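Local coordinates for protein alcohol dehydrogenase (Escherichia coli, PDB 5VM2) that probably oxidises alcohol groups of a still unidentified substrate with NAD or NADP as acceptor, as a zinc-containing member of the medium-chain alcohol dehydrogenase family, at residues N3-L8 with N58-L63; I172-A177 with T194-V199; I240-A245 with M265-V270. All coordinates share one frame; numbering follows the deposited sequence.

Contact 1. Residues N3-L8 with N58-L63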
# COMPACT_ATOMS: atom_id res chain seq x y z
N ASN A 3 -0.17 -2.95 27.61
CA ASN A 3 -0.47 -2.95 26.19
C ASN A 3 -1.97 -3.11 25.97
O ASN A 3 -2.73 -3.45 26.88
CB ASN A 3 0.30 -4.08 25.49
CG ASN A 3 0.39 -3.90 23.99
OD1 ASN A 3 0.15 -2.81 23.47
ND2 ASN A 3 0.73 -4.97 23.28
N SER A 4 -2.39 -2.85 24.73
CA SER A 4 -3.75 -3.12 24.29
C SER A 4 -3.72 -3.31 22.78
O SER A 4 -2.75 -2.96 22.11
CB SER A 4 -4.71 -2.00 24.68
OG SER A 4 -4.56 -0.87 23.83
N LYS A 5 -4.79 -3.91 22.25
CA LYS A 5 -4.93 -4.06 20.81
C LYS A 5 -6.37 -3.77 20.41
O LYS A 5 -7.31 -4.03 21.18
CB LYS A 5 -4.57 -5.47 20.31
CG LYS A 5 -3.51 -6.21 21.10
CD LYS A 5 -3.41 -7.68 20.68
CE LYS A 5 -4.59 -8.50 21.19
NZ LYS A 5 -4.39 -9.97 20.98
N ALA A 6 -6.53 -3.25 19.21
CA ALA A 6 -7.84 -3.11 18.59
C ALA A 6 -8.16 -4.40 17.84
O ALA A 6 -7.39 -4.83 16.97
CB ALA A 6 -7.88 -1.91 17.64
N ILE A 7 -9.30 -5.01 18.17
CA ILE A 7 -9.68 -6.31 17.65
C ILE A 7 -10.98 -6.17 16.88
O ILE A 7 -11.86 -5.40 17.28
CB ILE A 7 -9.81 -7.35 18.79
CG1 ILE A 7 -8.44 -7.91 19.16
CG2 ILE A 7 -10.76 -8.48 18.42
CD1 ILE A 7 -7.45 -6.85 19.50
N LEU A 8 -11.10 -6.90 15.78
CA LEU A 8 -12.37 -7.05 15.08
C LEU A 8 -13.19 -8.10 15.83
O LEU A 8 -13.09 -9.30 15.58
CB LEU A 8 -12.15 -7.45 13.62
CG LEU A 8 -13.42 -7.60 12.78
CD1 LEU A 8 -14.00 -6.24 12.42
CD2 LEU A 8 -13.15 -8.43 11.54
N ASN A 58 -12.57 -18.39 18.90
CA ASN A 58 -12.63 -17.01 19.39
C ASN A 58 -11.26 -16.35 19.30
O ASN A 58 -10.81 -15.68 20.24
CB ASN A 58 -13.15 -16.97 20.83
CG ASN A 58 -12.67 -18.15 21.65
OD1 ASN A 58 -11.47 -18.41 21.73
ND2 ASN A 58 -13.61 -18.86 22.27
N GLN A 59 -10.60 -16.51 18.15
CA GLN A 59 -9.33 -15.85 17.92
C GLN A 59 -9.50 -14.34 17.96
O GLN A 59 -10.50 -13.79 17.49
CB GLN A 59 -8.77 -16.29 16.56
CG GLN A 59 -7.74 -15.36 15.96
CD GLN A 59 -6.36 -15.54 16.56
OE1 GLN A 59 -5.89 -16.67 16.73
NE2 GLN A 59 -5.71 -14.43 16.90
N GLU A 60 -8.52 -13.66 18.56
CA GLU A 60 -8.52 -12.20 18.61
C GLU A 60 -7.95 -11.67 17.30
O GLU A 60 -6.74 -11.76 17.05
CB GLU A 60 -7.73 -11.71 19.82
CG GLU A 60 -8.35 -12.14 21.15
CD GLU A 60 -7.50 -11.79 22.35
OE1 GLU A 60 -6.37 -11.28 22.17
OE2 GLU A 60 -7.96 -12.02 23.49
N ILE A 61 -8.82 -11.13 16.45
CA ILE A 61 -8.47 -10.77 15.08
C ILE A 61 -7.96 -9.33 15.08
O ILE A 61 -8.75 -8.38 15.20
CB ILE A 61 -9.66 -10.94 14.14
CG1 ILE A 61 -10.13 -12.40 14.14
CG2 ILE A 61 -9.31 -10.49 12.74
CD1 ILE A 61 -11.44 -12.61 13.42
N GLY A 62 -6.65 -9.16 14.92
CA GLY A 62 -6.08 -7.84 14.81
C GLY A 62 -6.20 -7.27 13.40
O GLY A 62 -6.47 -7.98 12.43
N LEU A 63 -5.98 -5.96 13.30
CA LEU A 63 -6.05 -5.27 12.02
C LEU A 63 -4.94 -4.23 11.95
O LEU A 63 -4.48 -3.72 12.98
CB LEU A 63 -7.41 -4.60 11.80
CG LEU A 63 -8.58 -5.52 11.46
CD1 LEU A 63 -9.85 -4.70 11.26
CD2 LEU A 63 -8.27 -6.35 10.21
O HOH W 1 -4.72 -10.11 18.00
O HOH W 2 -4.93 -5.19 16.38
O HOH W 3 -11.71 -11.16 17.14

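Contact 2. Residues I172-A177 with T194-V199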
# COMPACT_ATOMS: atom_id res chain seq x y z
N ILE A 172 2.54 7.09 -19.83
CA ILE A 172 1.93 6.30 -18.77
C ILE A 172 0.51 6.77 -18.52
O ILE A 172 0.23 7.98 -18.50
CB ILE A 172 2.78 6.36 -17.49
CG1 ILE A 172 4.15 5.71 -17.75
CG2 ILE A 172 2.08 5.68 -16.31
CD1 ILE A 172 4.98 5.51 -16.52
N ILE A 173 -0.40 5.81 -18.36
CA ILE A 173 -1.77 6.06 -17.94
C ILE A 173 -1.99 5.31 -16.64
O ILE A 173 -1.74 4.10 -16.56
CB ILE A 173 -2.80 5.61 -18.99
CG1 ILE A 173 -2.63 6.41 -20.29
CG2 ILE A 173 -4.21 5.77 -18.44
CD1 ILE A 173 -3.51 5.91 -21.42
N ILE A 174 -2.44 6.03 -15.62
CA ILE A 174 -2.76 5.44 -14.33
C ILE A 174 -4.27 5.51 -14.14
O ILE A 174 -4.85 6.60 -14.09
CB ILE A 174 -2.02 6.15 -13.19
CG1 ILE A 174 -0.52 5.92 -13.35
CG2 ILE A 174 -2.52 5.66 -11.84
CD1 ILE A 174 0.31 6.68 -12.38
N LEU A 175 -4.92 4.35 -14.07
CA LEU A 175 -6.36 4.27 -13.85
C LEU A 175 -6.59 4.20 -12.34
O LEU A 175 -6.32 3.17 -11.71
CB LEU A 175 -6.95 3.06 -14.56
CG LEU A 175 -6.74 3.01 -16.08
CD1 LEU A 175 -7.39 1.77 -16.67
CD2 LEU A 175 -7.27 4.27 -16.76
N GLY A 176 -7.07 5.30 -11.77
CA GLY A 176 -7.29 5.36 -10.34
C GLY A 176 -6.39 6.37 -9.67
O GLY A 176 -5.16 6.32 -9.82
N ALA A 177 -6.98 7.30 -8.93
CA ALA A 177 -6.25 8.30 -8.18
C ALA A 177 -6.56 8.20 -6.69
O ALA A 177 -6.52 9.21 -5.97
CB ALA A 177 -6.55 9.71 -8.71
N THR A 194 7.81 11.38 -17.85
CA THR A 194 7.44 12.78 -17.99
C THR A 194 6.02 12.99 -18.50
O THR A 194 5.52 14.12 -18.42
CB THR A 194 8.41 13.50 -18.93
OG1 THR A 194 8.33 12.91 -20.24
CG2 THR A 194 9.84 13.40 -18.42
N GLU A 195 5.36 11.96 -19.02
CA GLU A 195 4.01 12.07 -19.56
C GLU A 195 3.16 11.03 -18.84
O GLU A 195 3.24 9.83 -19.14
CB GLU A 195 3.98 11.86 -21.08
CG GLU A 195 4.89 12.80 -21.86
CD GLU A 195 4.31 14.19 -22.00
OE1 GLU A 195 3.07 14.31 -22.11
OE2 GLU A 195 5.10 15.16 -21.99
N ILE A 196 2.36 11.49 -17.87
CA ILE A 196 1.56 10.62 -17.03
C ILE A 196 0.14 11.16 -17.01
O ILE A 196 -0.09 12.26 -16.50
CB ILE A 196 2.10 10.54 -15.59
CG1 ILE A 196 3.62 10.30 -15.58
CG2 ILE A 196 1.39 9.46 -14.81
CD1 ILE A 196 4.21 10.30 -14.18
N ALA A 197 -0.80 10.38 -17.51
CA ALA A 197 -2.22 10.70 -17.42
C ALA A 197 -2.84 9.89 -16.29
O ALA A 197 -2.53 8.71 -16.12
CB ALA A 197 -2.94 10.40 -18.74
N VAL A 198 -3.68 10.54 -15.49
CA VAL A 198 -4.33 9.90 -14.35
C VAL A 198 -5.84 10.05 -14.51
O VAL A 198 -6.34 11.15 -14.74
CB VAL A 198 -3.86 10.50 -13.02
CG1 VAL A 198 -4.66 9.91 -11.86
CG2 VAL A 198 -2.37 10.26 -12.82
N VAL A 199 -6.55 8.93 -14.37
CA VAL A 199 -7.99 8.85 -14.61
C VAL A 199 -8.67 8.47 -13.30
O VAL A 199 -8.28 7.49 -12.66
CB VAL A 199 -8.33 7.82 -15.70
CG1 VAL A 199 -9.82 7.79 -15.97
CG2 VAL A 199 -7.55 8.12 -16.98

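Contact 3. Residues I240-A245 with M265-V270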
# COMPACT_ATOMS: atom_id res chain seq x y z
N ILE A 240 2.66 2.07 -20.86
CA ILE A 240 2.31 1.34 -19.65
C ILE A 240 0.98 1.86 -19.16
O ILE A 240 0.79 3.08 -19.06
CB ILE A 240 3.38 1.49 -18.54
CG1 ILE A 240 4.77 1.07 -19.04
CG2 ILE A 240 2.98 0.69 -17.32
CD1 ILE A 240 5.91 1.70 -18.24
N VAL A 241 0.05 0.96 -18.85
CA VAL A 241 -1.20 1.31 -18.19
C VAL A 241 -1.20 0.63 -16.84
O VAL A 241 -1.07 -0.60 -16.76
CB VAL A 241 -2.43 0.90 -19.01
CG1 VAL A 241 -3.70 1.36 -18.30
CG2 VAL A 241 -2.37 1.48 -20.42
N PHE A 242 -1.34 1.42 -15.78
CA PHE A 242 -1.49 0.90 -14.43
C PHE A 242 -2.97 0.90 -14.07
O PHE A 242 -3.64 1.92 -14.21
CB PHE A 242 -0.71 1.75 -13.42
CG PHE A 242 0.77 1.69 -13.59
CD1 PHE A 242 1.42 2.60 -14.41
CD2 PHE A 242 1.51 0.73 -12.93
CE1 PHE A 242 2.81 2.56 -14.57
CE2 PHE A 242 2.89 0.67 -13.08
CZ PHE A 242 3.54 1.59 -13.90
N GLU A 243 -3.46 -0.25 -13.62
CA GLU A 243 -4.79 -0.36 -13.05
C GLU A 243 -4.64 -0.43 -11.53
O GLU A 243 -4.03 -1.37 -11.01
CB GLU A 243 -5.53 -1.58 -13.59
CG GLU A 243 -7.03 -1.52 -13.43
CD GLU A 243 -7.47 -1.76 -12.00
OE1 GLU A 243 -8.42 -1.09 -11.56
OE2 GLU A 243 -6.86 -2.61 -11.32
N THR A 244 -5.18 0.57 -10.83
CA THR A 244 -4.93 0.72 -9.40
C THR A 244 -6.19 0.81 -8.55
O THR A 244 -6.08 0.72 -7.33
CB THR A 244 -4.07 1.96 -9.13
OG1 THR A 244 -4.85 3.14 -9.34
CG2 THR A 244 -2.86 2.00 -10.05
N ALA A 245 -7.36 1.00 -9.15
CA ALA A 245 -8.59 1.13 -8.37
C ALA A 245 -9.20 -0.22 -8.00
O ALA A 245 -10.03 -0.28 -7.09
CB ALA A 245 -9.62 1.96 -9.14
N MET A 265 -0.32 -3.20 -16.05
CA MET A 265 0.02 -3.62 -14.70
C MET A 265 -1.23 -3.55 -13.84
O MET A 265 -1.87 -2.50 -13.76
CB MET A 265 1.11 -2.73 -14.09
CG MET A 265 2.26 -2.37 -15.01
SD MET A 265 3.24 -3.79 -15.50
CE MET A 265 3.83 -4.42 -13.93
N ILE A 266 -1.56 -4.65 -13.19
CA ILE A 266 -2.69 -4.72 -12.28
C ILE A 266 -2.13 -4.64 -10.87
O ILE A 266 -1.58 -5.61 -10.34
CB ILE A 266 -3.51 -5.99 -12.50
CG1 ILE A 266 -4.07 -6.00 -13.92
CG2 ILE A 266 -4.61 -6.10 -11.47
CD1 ILE A 266 -4.65 -7.31 -14.31
N VAL A 267 -2.27 -3.46 -10.26
CA VAL A 267 -1.67 -3.19 -8.96
C VAL A 267 -2.68 -3.63 -7.90
O VAL A 267 -3.51 -2.85 -7.44
CB VAL A 267 -1.27 -1.73 -8.82
CG1 VAL A 267 -0.81 -1.44 -7.40
CG2 VAL A 267 -0.16 -1.41 -9.82
N GLY A 268 -2.62 -4.91 -7.56
CA GLY A 268 -3.43 -5.47 -6.49
C GLY A 268 -4.84 -5.85 -6.92
O GLY A 268 -5.32 -5.52 -8.01
N THR A 269 -5.50 -6.59 -6.03
CA THR A 269 -6.96 -6.71 -5.96
C THR A 269 -7.62 -7.39 -7.16
O THR A 269 -7.22 -8.48 -7.57
CB THR A 269 -7.58 -5.33 -5.74
OG1 THR A 269 -7.48 -4.56 -6.94
CG2 THR A 269 -6.87 -4.59 -4.60
N VAL A 270 -8.65 -6.74 -7.71
CA VAL A 270 -9.58 -7.27 -8.71
C VAL A 270 -10.32 -8.47 -8.13
O VAL A 270 -9.99 -9.62 -8.45
CB VAL A 270 -8.86 -7.64 -10.02
CG1 VAL A 270 -9.86 -7.83 -11.14
CG2 VAL A 270 -7.88 -6.56 -10.40
O HOH W 4 -6.06 -3.21 -8.83

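Contact 1. Residues N3-L8 with N58-L63
Lys5 and Leu8, on the first strand of the chain, reach across to Glu60 and Ile61 in the loop that leads into strand 67-74 of the GroES-like domain of this alcohol dehydrogenase. The two backbones run at about 91° to each other, and few direct bonds join them. Leu8 N donates to Ile61 O over 2.8 Å, a nearly straight bond that meets the oxygen close to the line of its C=O. The same oxygen also receives a CA-H...O contact from Ile7 CA, so one carbonyl serves two adjacent residues of the strand.

On the more exposed side of the contact Lys5 NZ forms a salt bridge of 2.7 Å with Glu60 OE1, the two side chains crossing at about a right angle. The bend of the lysine at chi3 (-74°) brings NZ to the end of the extended glutamate, where it meets OE1 nearly along the C-O axis. Lys5 NZ also donates to a water, which in turn donates to Glu60 O, so this water bridges the two residues. That carbonyl has a further donor in Gln59 NE2, which lies 2.9 Å from Glu60 O and comes from above the carbonyl plane.

Between the polar groups, Ile7 CG1 lies against Glu60 CB, and Leu8 CB meets Ile61 CG2 and Leu63 CD1. Ala6 O accepts from a second water 2.6 Å away, which is only weakly bound by Leu63 N. On its other edge strand 3-10 pairs with strand 13-19, and Gly62 has a backbone bond to Tyr121. A third water bridges the two segments beside Leu8: it donates to Leu8 O and to Gln59 O and accepts from Ile61 N, the last at 3.0 Å between the water oxygen and Ile61 N.

Contact 2. Residues I172-A177 with T194-V199
Ile172, Ile174, Ile196 and Val198 line one face of two parallel strands, while Ile173, Leu175, Ala197 and Val199 fill the other. The methyl groups Ile172 CG2 and Ile196 CG2 sit side by side, and Ile174 reaches back along the sheet to put CD1 3.8 Å from Ile196 CG2. With CG1 beside the backbone N (chi1 -65°) and the chain extended, Ile174 points the same way as Ile196. Further along, Val198 divides its branches: CG2 rests on Ile174 CB and CG1 on Ala177 CB. On the reverse face Leu175 CD2 lies alongside Val199, 3.9 Å from Val199 CB.

Five backbone hydrogen bonds hold the strands in step, ending with Gly176 N to Val199 O at 2.7 Å. Gly176 begins a glycine-rich turn consistent with the GxGxxG motif of Rossmann folds, and Ala177 N binds Asp200 OD1, at the C-terminal end of the second strand.

Together with helix 179-190 the pair forms a beta-alpha-beta unit. Leu185 and Cys188 of that helix cover the face of Ile172, Ile174 and Ile196, helix 225-232 lies on the reverse face, and strand 238-243 pairs with the other edge of strand 171-175.

Contact 3. Residues I240-A245 with M265-V270
Phe242 and Met265 lie side by side on neighbouring parallel strands of the Rossmann-type domain, their side chains pointing the same way. In the methionine chi1 (-43°) puts CG beside the ring, and the bend at chi2 (-65°) leads the sulfur away, so CB and CG make the contact. Met265 CG comes within 3.7 Å of Phe242 CE2 and also touches Ile240 CG2, which crosses it at a slant. Farther along the same flank Val267 CG2 reaches the ring at its edge, near the ring plane, 4.1 Å from Phe242 CD2. Ala160 of helix 145-163 touches both Phe242 and Val267, so the aromatic ring and the valine are packed under that helix.

Three backbone hydrogen bonds join the strands: Met265 N to Val241 O, Glu243 N to Met265 O and Val267 N to Glu243 O. The middle one is practically linear (179° at the hydrogen). Val267 is the centre of an inverse gamma turn, where the second strand ends and a poorly ordered loop begins.

The other face of the pair carries Glu243 and Ile266. Glu243 has CG opposite its own N, then bends at chi2, which sets OE2 4.2 Å from both Ile266 CG2 and Val270 CG2. Its other oxygen, OE1, is bound by Thr250 OG1, while Thr244 OG1 turns to the neighbouring strand and binds Leu175 O. A water with more acceptors around it than hydrogens to offer lies within donating distance of Gly268 O and, at 2.7 Å, of Glu243 OE2.

From the N terminus, contact 1 closes first: strand 3-10 meets the loop before strand 67-74, spanning strands 13-19 and 28-37 and helix 41-48. It ties the N-terminal strand to the GroES-like part of the fold. Contact 2 then closes the short loop through helix 179-190, and contact 3 follows over helix 248-253 and strand 258-259. The three are in series, with none nested or crossed. Contacts 2 and 3 belong to one six-stranded parallel sheet of the Rossmann-type part and touch where strands 171-175 and 238-243 are neighbours, joined by Leu175 N to Phe242 O. Contact 1 lies across the chain's centre, about 38 Å from contact 2 and 31 Å from contact 3, centre to centre.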